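Local structure of heterodimeric restriction endonuclease R.BspD6I small subunit (Bacillus sp., 2P14) at residues K158-L161 and I162-R166; K139-V142 and T143-G147; K13-P17 and P18-E22; K111-D114 and L115-R119. The protein serves as the catalytic subunit of the heterodimeric type IIS restriction endonuclease R.BspD6I, acting in complex with a monomeric site-specific nickase. One frame throughout, in Å; residues are numbered along the deposited sequence. Where two conformers were deposited one is given.

Contact 1. Residues K158-L161 and I162-R166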
loop_
_atom_site.group_PDB
_atom_site.type_symbol
_atom_site.label_atom_id
_atom_site.label_comp_id
_atom_site.label_asym_id
_atom_site.label_seq_id
_atom_site.Cartn_x
_atom_site.Cartn_y
_atom_site.Cartn_z
ATOM N N LYS A 158 0.105 10.646 6.799
ATOM C CA LYS A 158 -1.308 10.451 7.164
ATOM C C LYS A 158 -2.217 11.501 6.484
ATOM O O LYS A 158 -3.281 11.153 5.936
ATOM C CB LYS A 158 -1.490 10.476 8.693
ATOM C CG LYS A 158 -2.924 10.045 9.081
ATOM C CD LYS A 158 -3.173 9.969 10.571
ATOM C CE LYS A 158 -3.784 11.300 11.014
ATOM N NZ LYS A 158 -4.110 11.291 12.465
ATOM N N GLU A 159 -1.815 12.776 6.527
ATOM C CA GLU A 159 -2.632 13.821 5.887
ATOM C C GLU A 159 -2.813 13.576 4.386
ATOM O O GLU A 159 -3.906 13.785 3.830
ATOM C CB GLU A 159 -2.022 15.199 6.128
ATOM C CG GLU A 159 -2.187 15.710 7.550
ATOM C CD GLU A 159 -1.617 17.104 7.704
ATOM O OE1 GLU A 159 -0.996 17.597 6.732
ATOM O OE2 GLU A 159 -1.794 17.702 8.794
ATOM N N ILE A 160 -1.746 13.120 3.729
ATOM C CA ILE A 160 -1.805 12.860 2.292
ATOM C C ILE A 160 -2.755 11.685 2.016
ATOM O O ILE A 160 -3.586 11.758 1.106
ATOM C CB ILE A 160 -0.403 12.582 1.730
ATOM C CG1 ILE A 160 0.399 13.879 1.638
ATOM C CG2 ILE A 160 -0.465 11.901 0.370
ATOM C CD1 ILE A 160 1.894 13.641 1.681
ATOM N N LEU A 161 -2.627 10.614 2.798
ATOM C CA LEU A 161 -3.515 9.448 2.608
ATOM C C LEU A 161 -4.982 9.854 2.802
ATOM O O LEU A 161 -5.850 9.409 2.038
ATOM C CB LEU A 161 -3.134 8.318 3.564
ATOM C CG LEU A 161 -1.800 7.624 3.261
ATOM C CD1 LEU A 161 -1.572 6.575 4.313
ATOM C CD2 LEU A 161 -1.800 7.001 1.833
ATOM N N ILE A 162 -5.262 10.728 3.781
ATOM C CA ILE A 162 -6.656 11.165 4.014
ATOM C C ILE A 162 -7.150 11.981 2.807
ATOM O O ILE A 162 -8.281 11.784 2.353
ATOM C CB ILE A 162 -6.784 11.949 5.333
ATOM C CG1 ILE A 162 -6.522 10.984 6.504
ATOM C CG2 ILE A 162 -8.157 12.659 5.424
ATOM C CD1 ILE A 162 -6.400 11.685 7.859
ATOM N N LYS A 163 -6.298 12.863 2.288
ATOM C CA LYS A 163 -6.639 13.609 1.081
ATOM C C LYS A 163 -6.962 12.654 -0.081
ATOM O O LYS A 163 -7.980 12.817 -0.753
ATOM C CB LYS A 163 -5.493 14.537 0.689
ATOM C CG LYS A 163 -5.755 15.403 -0.521
ATOM C CD LYS A 163 -4.489 16.200 -0.852
ATOM C CE LYS A 163 -3.250 15.304 -0.985
ATOM N NZ LYS A 163 -2.034 16.098 -1.339
ATOM N N LEU A 164 -6.092 11.664 -0.308
ATOM C CA LEU A 164 -6.235 10.748 -1.435
ATOM C C LEU A 164 -7.422 9.794 -1.280
ATOM O O LEU A 164 -8.010 9.375 -2.279
ATOM C CB LEU A 164 -4.967 9.922 -1.597
ATOM C CG LEU A 164 -3.752 10.735 -1.988
ATOM C CD1 LEU A 164 -2.512 9.804 -2.003
ATOM C CD2 LEU A 164 -3.917 11.446 -3.341
ATOM N N LEU A 165 -7.776 9.518 -0.022
ATOM C CA LEU A 165 -8.927 8.677 0.309
ATOM C C LEU A 165 -10.238 9.191 -0.282
ATOM O O LEU A 165 -11.106 8.384 -0.657
ATOM C CB LEU A 165 -9.057 8.521 1.833
ATOM C CG LEU A 165 -10.223 7.672 2.359
ATOM C CD1 LEU A 165 -10.123 6.177 1.940
ATOM C CD2 LEU A 165 -10.296 7.815 3.894
ATOM N N ARG A 166 -10.372 10.518 -0.370
ATOM C CA ARG A 166 -11.622 11.116 -0.827
ATOM C C ARG A 166 -12.866 10.486 -0.176
ATOM O O ARG A 166 -13.760 9.956 -0.864
ATOM C CB ARG A 166 -11.726 11.045 -2.356
ATOM C CG ARG A 166 -10.696 11.935 -3.114
ATOM C CD ARG A 166 -10.848 13.426 -2.790
ATOM N NE ARG A 166 -12.194 13.925 -3.101
ATOM C CZ ARG A 166 -12.601 14.366 -4.300
ATOM N NH1 ARG A 166 -11.797 14.361 -5.346
ATOM N NH2 ARG A 166 -13.855 14.780 -4.464
#
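Lys-158 lies alongside Ile-162 one turn further along helix 154-165, both side chains pointing the same way. Its CG is 4.0 Å from CD1 of Ile-162, so the aliphatic part of the lysine packs on the isoleucine tip. The chain then bends at chi3 (95°), and NZ forms a salt bridge with Glu-103. The same two residues share a backbone bond, Ile-162 N donating to Lys-158 O over 3.0 Å. Glu-159 adds mainly backbone, its O taking the N-H of Lys-163 at 3.0 Å. Ile-160 gives the clearest apolar contact: with CG1 beside the backbone N (chi1 -74°), the CG2 branch is set against Leu-164 CD1, 3.8 Å away, and the two side chains run side by side. Ile-160 O meanwhile accepts from Leu-164 N at 2.9 Å, the donor standing almost in line with the carbonyl. Leu-161 O accepts from Leu-165 N at 2.8 Å, a bond more bent at hydrogen (141°). The buried side chains of Leu-161, Leu-164 and Leu-165 all rest on Ile-131 of strand 130-134, fastening this helix over the edge of the mixed sheet. Arg-166, with positive phi, leaves the helix and carries its guanidinium to Asp-168 and the ring of Phe-180. The turn is thus held by four i to i+4 backbone bonds, with carbon packing between the side chains of Lys-158 and Ile-162 and of Ile-160 and Leu-164; the lysine charge is answered beyond the turn, and the three leucines meet strand 130-134 through carbon alone.

Contact 2. Residues K139-V142 and T143-G147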
loop_
_atom_site.group_PDB
_atom_site.type_symbol
_atom_site.label_atom_id
_atom_site.label_comp_id
_atom_site.label_asym_id
_atom_site.label_seq_id
_atom_site.Cartn_x
_atom_site.Cartn_y
_atom_site.Cartn_z
ATOM N N LYS A 139 5.812 5.828 -6.390
ATOM C CA LYS A 139 7.168 6.371 -6.579
ATOM C C LYS A 139 7.131 7.888 -6.529
ATOM O O LYS A 139 7.993 8.517 -5.895
ATOM C CB LYS A 139 7.750 5.984 -7.920
ATOM C CG LYS A 139 8.086 4.549 -8.133
ATOM C CD LYS A 139 8.733 4.536 -9.498
ATOM C CE LYS A 139 9.167 3.192 -9.911
ATOM N NZ LYS A 139 9.881 3.278 -11.230
ATOM N N LYS A 140 6.152 8.486 -7.213
ATOM C CA LYS A 140 5.993 9.951 -7.191
ATOM C C LYS A 140 5.824 10.451 -5.759
ATOM O O LYS A 140 6.521 11.380 -5.350
ATOM C CB LYS A 140 4.837 10.428 -8.081
ATOM C CG LYS A 140 5.231 10.705 -9.494
ATOM C CD LYS A 140 4.262 11.708 -10.122
ATOM C CE LYS A 140 4.891 12.500 -11.280
ATOM N NZ LYS A 140 4.659 11.816 -12.587
ATOM N N LEU A 141 4.959 9.799 -4.976
ATOM C CA LEU A 141 4.724 10.143 -3.588
ATOM C C LEU A 141 6.000 10.083 -2.750
ATOM O O LEU A 141 6.290 11.006 -1.990
ATOM C CB LEU A 141 3.630 9.265 -2.974
ATOM C CG LEU A 141 3.362 9.447 -1.478
ATOM C CD1 LEU A 141 3.006 10.913 -1.143
ATOM C CD2 LEU A 141 2.260 8.503 -1.035
ATOM N N VAL A 142 6.763 9.013 -2.900
ATOM C CA VAL A 142 7.999 8.865 -2.115
ATOM C C VAL A 142 9.000 9.968 -2.499
ATOM O O VAL A 142 9.631 10.554 -1.609
ATOM C CB VAL A 142 8.626 7.430 -2.299
ATOM C CG1 VAL A 142 9.997 7.325 -1.566
ATOM C CG2 VAL A 142 7.678 6.356 -1.760
ATOM N N THR A 143 9.132 10.235 -3.801
ATOM C CA THR A 143 10.092 11.227 -4.311
ATOM C C THR A 143 9.701 12.634 -3.887
ATOM O O THR A 143 10.574 13.467 -3.571
ATOM C CB THR A 143 10.249 11.168 -5.846
ATOM O OG1 THR A 143 10.514 9.823 -6.244
ATOM C CG2 THR A 143 11.430 12.065 -6.304
ATOM N N GLN A 144 8.400 12.909 -3.870
ATOM C CA GLN A 144 7.918 14.198 -3.399
ATOM C C GLN A 144 8.248 14.348 -1.915
ATOM O O GLN A 144 8.727 15.405 -1.485
ATOM C CB GLN A 144 6.416 14.349 -3.644
ATOM C CG GLN A 144 6.032 14.531 -5.114
ATOM C CD GLN A 144 4.514 14.437 -5.329
ATOM O OE1 GLN A 144 3.718 14.546 -4.378
ATOM N NE2 GLN A 144 4.111 14.236 -6.578
ATOM N N LEU A 145 8.031 13.282 -1.146
ATOM C CA LEU A 145 8.367 13.263 0.287
ATOM C C LEU A 145 9.858 13.450 0.600
ATOM O O LEU A 145 10.221 14.216 1.502
ATOM C CB LEU A 145 7.905 11.952 0.928
ATOM C CG LEU A 145 6.708 11.904 1.893
ATOM C CD1 LEU A 145 5.861 13.188 1.911
ATOM C CD2 LEU A 145 5.876 10.658 1.645
ATOM N N LYS A 146 10.718 12.774 -0.165
ATOM C CA LYS A 146 12.120 12.629 0.237
ATOM C C LYS A 146 13.169 13.271 -0.670
ATOM O O LYS A 146 14.329 13.451 -0.239
ATOM C CB LYS A 146 12.459 11.146 0.444
ATOM C CG LYS A 146 11.824 10.500 1.686
ATOM C CD LYS A 146 12.093 11.274 2.982
ATOM C CE LYS A 146 13.593 11.390 3.238
ATOM N NZ LYS A 146 13.840 11.827 4.635
ATOM N N GLY A 147 12.787 13.590 -1.905
ATOM C CA GLY A 147 13.747 14.055 -2.911
ATOM C C GLY A 147 14.475 15.342 -2.567
ATOM O O GLY A 147 15.604 15.547 -3.047
#
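Lys-139 O is gripped twice by one residue, accepting from both Thr-143 N and Thr-143 OG1, each 2.9 Å away. This is the familiar i to i-4 folding-back of a helical threonine, here near the C-terminal end of helix 135-146. Placing OG1 beside its own backbone N (chi1 -51°) brings the hydroxyl above the carbonyl plane, 39° out of it, whereas the backbone N-H is tilted less from that plane. The hydroxyl of an exposed residue is thereby tied to the helix itself. The next carbonyl, Lys-140 O, receives Gln-144 N at 2.8 Å, and the extended glutamine side chain runs back along it, CG 3.2 Å from that same Lys-140 O. On the buried face Leu-141 and Leu-145 lie side by side, and both press on Ile-160 of helix 154-165; Val-142 turns instead to Val-28 of helix 17-32, so the helix is wedged between two neighbours. The lysine ends find partners beyond the two segments: Lys-139 NZ pairs with Glu-9, and Lys-146 NZ bonds to Glu-150 O. Between the two leucines the meeting atoms are methyls, Leu-141 CD1 and Leu-145 CD2, 4.0 Å apart.

Contact 3. Residues K13-P17 and P18-E22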
loop_
_atom_site.group_PDB
_atom_site.type_symbol
_atom_site.label_atom_id
_atom_site.label_comp_id
_atom_site.label_asym_id
_atom_site.label_seq_id
_atom_site.Cartn_x
_atom_site.Cartn_y
_atom_site.Cartn_z
ATOM N N LYS A 13 11.369 -9.636 -13.316
ATOM C CA LYS A 13 12.432 -10.511 -13.834
ATOM C C LYS A 13 13.105 -11.357 -12.751
ATOM O O LYS A 13 14.072 -12.091 -13.018
ATOM C CB LYS A 13 13.460 -9.675 -14.615
ATOM C CG LYS A 13 12.911 -9.218 -15.961
ATOM C CD LYS A 13 13.801 -8.260 -16.707
ATOM C CE LYS A 13 13.735 -6.876 -16.143
ATOM N NZ LYS A 13 14.975 -6.135 -16.609
ATOM N N THR A 14 12.604 -11.258 -11.523
ATOM C CA THR A 14 13.068 -12.118 -10.426
ATOM C C THR A 14 12.398 -13.490 -10.497
ATOM O O THR A 14 11.453 -13.699 -11.255
ATOM C CB THR A 14 12.789 -11.458 -9.043
ATOM O OG1 THR A 14 11.374 -11.390 -8.821
ATOM C CG2 THR A 14 13.466 -10.055 -8.955
ATOM N N ILE A 15 12.879 -14.428 -9.686
ATOM C CA ILE A 15 12.336 -15.779 -9.732
ATOM C C ILE A 15 10.893 -15.874 -9.203
ATOM O O ILE A 15 10.137 -16.770 -9.558
ATOM C CB ILE A 15 13.276 -16.804 -9.044
ATOM C CG1 ILE A 15 12.972 -18.211 -9.563
ATOM C CG2 ILE A 15 13.224 -16.720 -7.517
ATOM C CD1 ILE A 15 13.392 -18.429 -10.982
ATOM N N ASN A 16 10.493 -14.899 -8.398
ATOM C CA ASN A 16 9.138 -14.904 -7.868
ATOM C C ASN A 16 8.693 -13.453 -7.704
ATOM O O ASN A 16 8.861 -12.831 -6.619
ATOM C CB ASN A 16 9.096 -15.649 -6.535
ATOM C CG ASN A 16 7.692 -15.854 -6.026
ATOM O OD1 ASN A 16 6.922 -14.891 -5.870
ATOM N ND2 ASN A 16 7.331 -17.119 -5.763
ATOM N N PRO A 17 8.183 -12.876 -8.802
ATOM C CA PRO A 17 7.872 -11.441 -8.712
ATOM C C PRO A 17 6.991 -10.998 -7.520
ATOM O O PRO A 17 7.280 -9.962 -6.892
ATOM C CB PRO A 17 7.254 -11.131 -10.082
ATOM C CG PRO A 17 7.973 -12.160 -11.008
ATOM C CD PRO A 17 7.969 -13.413 -10.164
ATOM N N PRO A 18 5.905 -11.734 -7.209
ATOM C CA PRO A 18 5.118 -11.335 -6.013
ATOM C C PRO A 18 5.927 -11.186 -4.733
ATOM O O PRO A 18 5.712 -10.224 -3.964
ATOM C CB PRO A 18 4.124 -12.488 -5.871
ATOM C CG PRO A 18 3.878 -12.861 -7.357
ATOM C CD PRO A 18 5.275 -12.881 -7.901
ATOM N N ASN A 19 6.834 -12.110 -4.471
ATOM C CA ASN A 19 7.663 -12.065 -3.275
ATOM C C ASN A 19 8.568 -10.832 -3.278
ATOM O O ASN A 19 8.766 -10.162 -2.253
ATOM C CB ASN A 19 8.534 -13.333 -3.170
ATOM C CG ASN A 19 7.744 -14.574 -2.779
ATOM O OD1 ASN A 19 6.584 -14.515 -2.380
ATOM N ND2 ASN A 19 8.406 -15.721 -2.891
ATOM N N TYR A 20 9.139 -10.520 -4.443
ATOM C CA TYR A 20 10.040 -9.362 -4.532
ATOM C C TYR A 20 9.287 -8.027 -4.534
ATOM O O TYR A 20 9.816 -7.028 -4.076
ATOM C CB TYR A 20 10.975 -9.457 -5.739
ATOM C CG TYR A 20 12.064 -10.487 -5.562
ATOM C CD1 TYR A 20 13.359 -10.119 -5.198
ATOM C CD2 TYR A 20 11.776 -11.849 -5.736
ATOM C CE1 TYR A 20 14.384 -11.129 -5.030
ATOM C CE2 TYR A 20 12.759 -12.824 -5.560
ATOM C CZ TYR A 20 14.039 -12.453 -5.220
ATOM O OH TYR A 20 14.981 -13.481 -5.098
ATOM N N PHE A 21 8.047 -8.044 -4.997
ATOM C CA PHE A 21 7.233 -6.818 -5.011
ATOM C C PHE A 21 6.905 -6.395 -3.594
ATOM O O PHE A 21 7.097 -5.218 -3.217
ATOM C CB PHE A 21 5.966 -7.087 -5.833
ATOM C CG PHE A 21 5.156 -5.871 -6.149
ATOM C CD1 PHE A 21 5.728 -4.767 -6.766
ATOM C CD2 PHE A 21 3.805 -5.848 -5.847
ATOM C CE1 PHE A 21 4.932 -3.640 -7.078
ATOM C CE2 PHE A 21 3.016 -4.734 -6.134
ATOM C CZ PHE A 21 3.569 -3.642 -6.770
ATOM N N GLU A 22 6.433 -7.329 -2.767
ATOM C CA GLU A 22 6.116 -6.989 -1.360
ATOM C C GLU A 22 7.399 -6.621 -0.613
ATOM O O GLU A 22 7.445 -5.633 0.140
ATOM C CB GLU A 22 5.324 -8.110 -0.656
ATOM C CG GLU A 22 6.069 -9.412 -0.409
ATOM C CD GLU A 22 5.155 -10.525 0.120
ATOM O OE1 GLU A 22 3.990 -10.243 0.453
ATOM O OE2 GLU A 22 5.644 -11.680 0.218
HETATM O O HOH W 1 15.304 -13.938 -8.156
#
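Tyr-20 and Thr-14 meet across the start of helix 17-32, the threonine lying over one face of the tyrosine ring. Thr-14 CB sits 3.7 Å from the Tyr-20 ring centroid in a CH-pi contact, 19° off the ring normal and displaced toward the rim, and CG2 extends over the CG and CD1 side. Thr-14 OG1 is hydrogen-bonded to Val-11 O, which helps to set the rotation of this side chain. At the ring edge, in its plane, lies Asn-16 O, and that carbonyl also accepts Tyr-20 N at 3.2 Å. Water 1 links the phenol to the loop, 3.1 Å from Tyr-20 OH and accepting from Ile-15 N. Were Tyr-20 replaced by a leucine, Thr-14 would probably lose the flat face its CB packs on, and water 1 its phenol partner. Asn-16 is the N-cap of the helix: its CG stands opposite its backbone N (chi1 -172°), and OD1 takes the N-H of Asn-19 at 3.1 Å. The donor approaches tilted 31° from the carbonyl plane. The amide groups of Asn-16 and Asn-19 are stacked, their planes practically parallel. Pro-17 and Pro-18 fill the first helical positions, where residues without an N-H cost no backbone bond. Their rings lie side by side and tight, Pro-17 CB 3.4 Å from Pro-18 CD, while Pro-17 also rests on Leu-76. Phe-21 N makes the next i to i+4 bond, to Pro-17 O at 2.8 Å, its CB passing 3.3 Å from that same Pro-17 O.

Contact 4. Residues K111-D114 and L115-R119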
loop_
_atom_site.group_PDB
_atom_site.type_symbol
_atom_site.label_atom_id
_atom_site.label_comp_id
_atom_site.label_asym_id
_atom_site.label_seq_id
_atom_site.Cartn_x
_atom_site.Cartn_y
_atom_site.Cartn_z
ATOM N N LYS A 111 0.110 -2.595 -10.012
ATOM C CA LYS A 111 0.630 -2.014 -11.277
ATOM C C LYS A 111 -0.386 -1.069 -11.898
ATOM O O LYS A 111 -0.055 -0.019 -12.462
ATOM C CB LYS A 111 0.957 -3.118 -12.286
ATOM C CG LYS A 111 2.145 -3.965 -11.862
ATOM C CD LYS A 111 2.700 -4.738 -13.049
ATOM C CE LYS A 111 1.692 -5.708 -13.631
ATOM N NZ LYS A 111 2.295 -6.460 -14.773
ATOM N N SER A 112 -1.647 -1.471 -11.771
ATOM C CA SER A 112 -2.757 -0.664 -12.243
ATOM C C SER A 112 -3.931 -1.013 -11.361
ATOM O O SER A 112 -4.031 -2.134 -10.867
ATOM C CB SER A 112 -3.057 -0.968 -13.707
ATOM O OG SER A 112 -3.285 -2.348 -13.875
ATOM N N ILE A 113 -4.811 -0.028 -11.141
ATOM C CA ILE A 113 -5.933 -0.225 -10.210
ATOM C C ILE A 113 -7.196 -0.509 -11.009
ATOM O O ILE A 113 -7.604 0.314 -11.853
ATOM C CB ILE A 113 -6.148 1.018 -9.289
ATOM C CG1 ILE A 113 -4.844 1.373 -8.565
ATOM C CG2 ILE A 113 -7.318 0.753 -8.303
ATOM C CD1 ILE A 113 -4.267 0.209 -7.734
ATOM N N ASP A 114 -7.798 -1.668 -10.761
ATOM C CA ASP A 114 -9.001 -2.065 -11.496
ATOM C C ASP A 114 -10.216 -1.325 -10.922
ATOM O O ASP A 114 -10.345 -1.168 -9.708
ATOM C CB ASP A 114 -9.162 -3.576 -11.397
ATOM C CG ASP A 114 -10.475 -4.059 -11.947
ATOM O OD1 ASP A 114 -10.592 -4.095 -13.180
ATOM O OD2 ASP A 114 -11.367 -4.388 -11.133
ATOM N N LEU A 115 -11.114 -0.883 -11.804
ATOM C CA LEU A 115 -12.274 -0.116 -11.362
ATOM C C LEU A 115 -13.218 -0.933 -10.458
ATOM O O LEU A 115 -13.727 -0.412 -9.483
ATOM C CB LEU A 115 -12.999 0.432 -12.579
ATOM C CG LEU A 115 -13.770 1.727 -12.442
ATOM C CD1 LEU A 115 -12.897 2.900 -11.981
ATOM C CD2 LEU A 115 -14.370 1.990 -13.826
ATOM N N SER A 116 -13.438 -2.224 -10.751
ATOM C CA SER A 116 -14.281 -3.040 -9.882
ATOM C C SER A 116 -13.665 -3.206 -8.495
ATOM O O SER A 116 -14.364 -3.184 -7.504
ATOM C CB SER A 116 -14.570 -4.407 -10.497
ATOM O OG SER A 116 -15.209 -4.249 -11.740
ATOM N N PHE A 117 -12.345 -3.368 -8.441
ATOM C CA PHE A 117 -11.633 -3.384 -7.162
ATOM C C PHE A 117 -11.819 -2.044 -6.415
ATOM O O PHE A 117 -12.093 -2.034 -5.232
ATOM C CB PHE A 117 -10.149 -3.650 -7.398
ATOM C CG PHE A 117 -9.305 -3.630 -6.137
ATOM C CD1 PHE A 117 -9.304 -4.702 -5.240
ATOM C CD2 PHE A 117 -8.527 -2.505 -5.846
ATOM C CE1 PHE A 117 -8.517 -4.664 -4.093
ATOM C CE2 PHE A 117 -7.753 -2.455 -4.705
ATOM C CZ PHE A 117 -7.735 -3.543 -3.832
ATOM N N ALA A 118 -11.653 -0.929 -7.130
ATOM C CA ALA A 118 -11.826 0.401 -6.506
ATOM C C ALA A 118 -13.239 0.598 -5.967
ATOM O O ALA A 118 -13.420 1.172 -4.893
ATOM C CB ALA A 118 -11.492 1.498 -7.494
ATOM N N ARG A 119 -14.228 0.109 -6.716
ATOM C CA ARG A 119 -15.609 0.138 -6.229
ATOM C C ARG A 119 -15.787 -0.656 -4.937
ATOM O O ARG A 119 -16.480 -0.207 -4.003
ATOM C CB ARG A 119 -16.593 -0.314 -7.328
ATOM C CG ARG A 119 -16.702 0.713 -8.466
ATOM C CD ARG A 119 -17.695 0.195 -9.491
ATOM N NE ARG A 119 -17.611 0.929 -10.739
ATOM C CZ ARG A 119 -17.198 0.394 -11.877
ATOM N NH1 ARG A 119 -16.843 -0.895 -11.922
ATOM N NH2 ARG A 119 -17.160 1.137 -12.975
HETATM O O HOH W 2 -11.099 -1.076 -14.569
#
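With chi1 at 172°, Asp-114 carries its carboxylate opposite its backbone N and round over the start of helix 115-121, where OD2 takes the N-H of Phe-117 at 3.0 Å. Phe-117 has a like first torsion (178°), which leads its ring away from the cap while its CB stays beside Asp-114 O. Asp-114 is thus an aspartate N-cap; its OD2 is met on the anti side, 25° out of the carboxylate plane, and also lies 3.0 Å from Ser-116 N. Its own O accepts Ala-118 N at 2.9 Å, in the carbonyl plane, making the first backbone bond of the helix. Leu-115 N donates to water 2 at 2.8 Å, and that water donates a weak, long bond to Asp-114 OD1. Gln-82 holds the loop, its OE1 accepting from Asp-114 N and its NE2 donating to Ser-112 O. Ahead of the cap, Ile-113 CG2 touches two helix side chains, 4.3 Å from Phe-117 CD2 at the ring edge and equally far from Ala-118 CB. Leu-115 CG lies over one face of the Arg-119 guanidinium, offset toward its rim, and that group forms a salt bridge with Glu-175. Cutting Asp-114 back to an alanine is likely to leave Phe-117 N without its capping acceptor and to loosen the first turn. A carboxylate at this helix end probably also interacts favourably with the helix dipole, so the cap probably combines a hydrogen bond with a favourable charge, while Ile-113 adds modest apolar contact.

From the N terminus, contact 3 comes first, turning the loop after helix 2-7 into helix 17-32. Contact 4 does the same after strand 104-110, starting helix 115-121 within the beta-alpha-beta crossover to the parallel strand 130-134. Contact 2 then spans the last turns of helix 135-146, and contact 1 those of helix 154-165. All four are local and follow in series; none nests or crosses. Contacts 1 and 2 touch, Ile-160 CG2 lying 3.9 Å from Leu-141 CD1, which joins the two consecutive helices. Contacts 3 and 4 come within about 5 Å at their nearest atoms without touching; contacts 1 and 3 lie on opposite sides of the chain's centre.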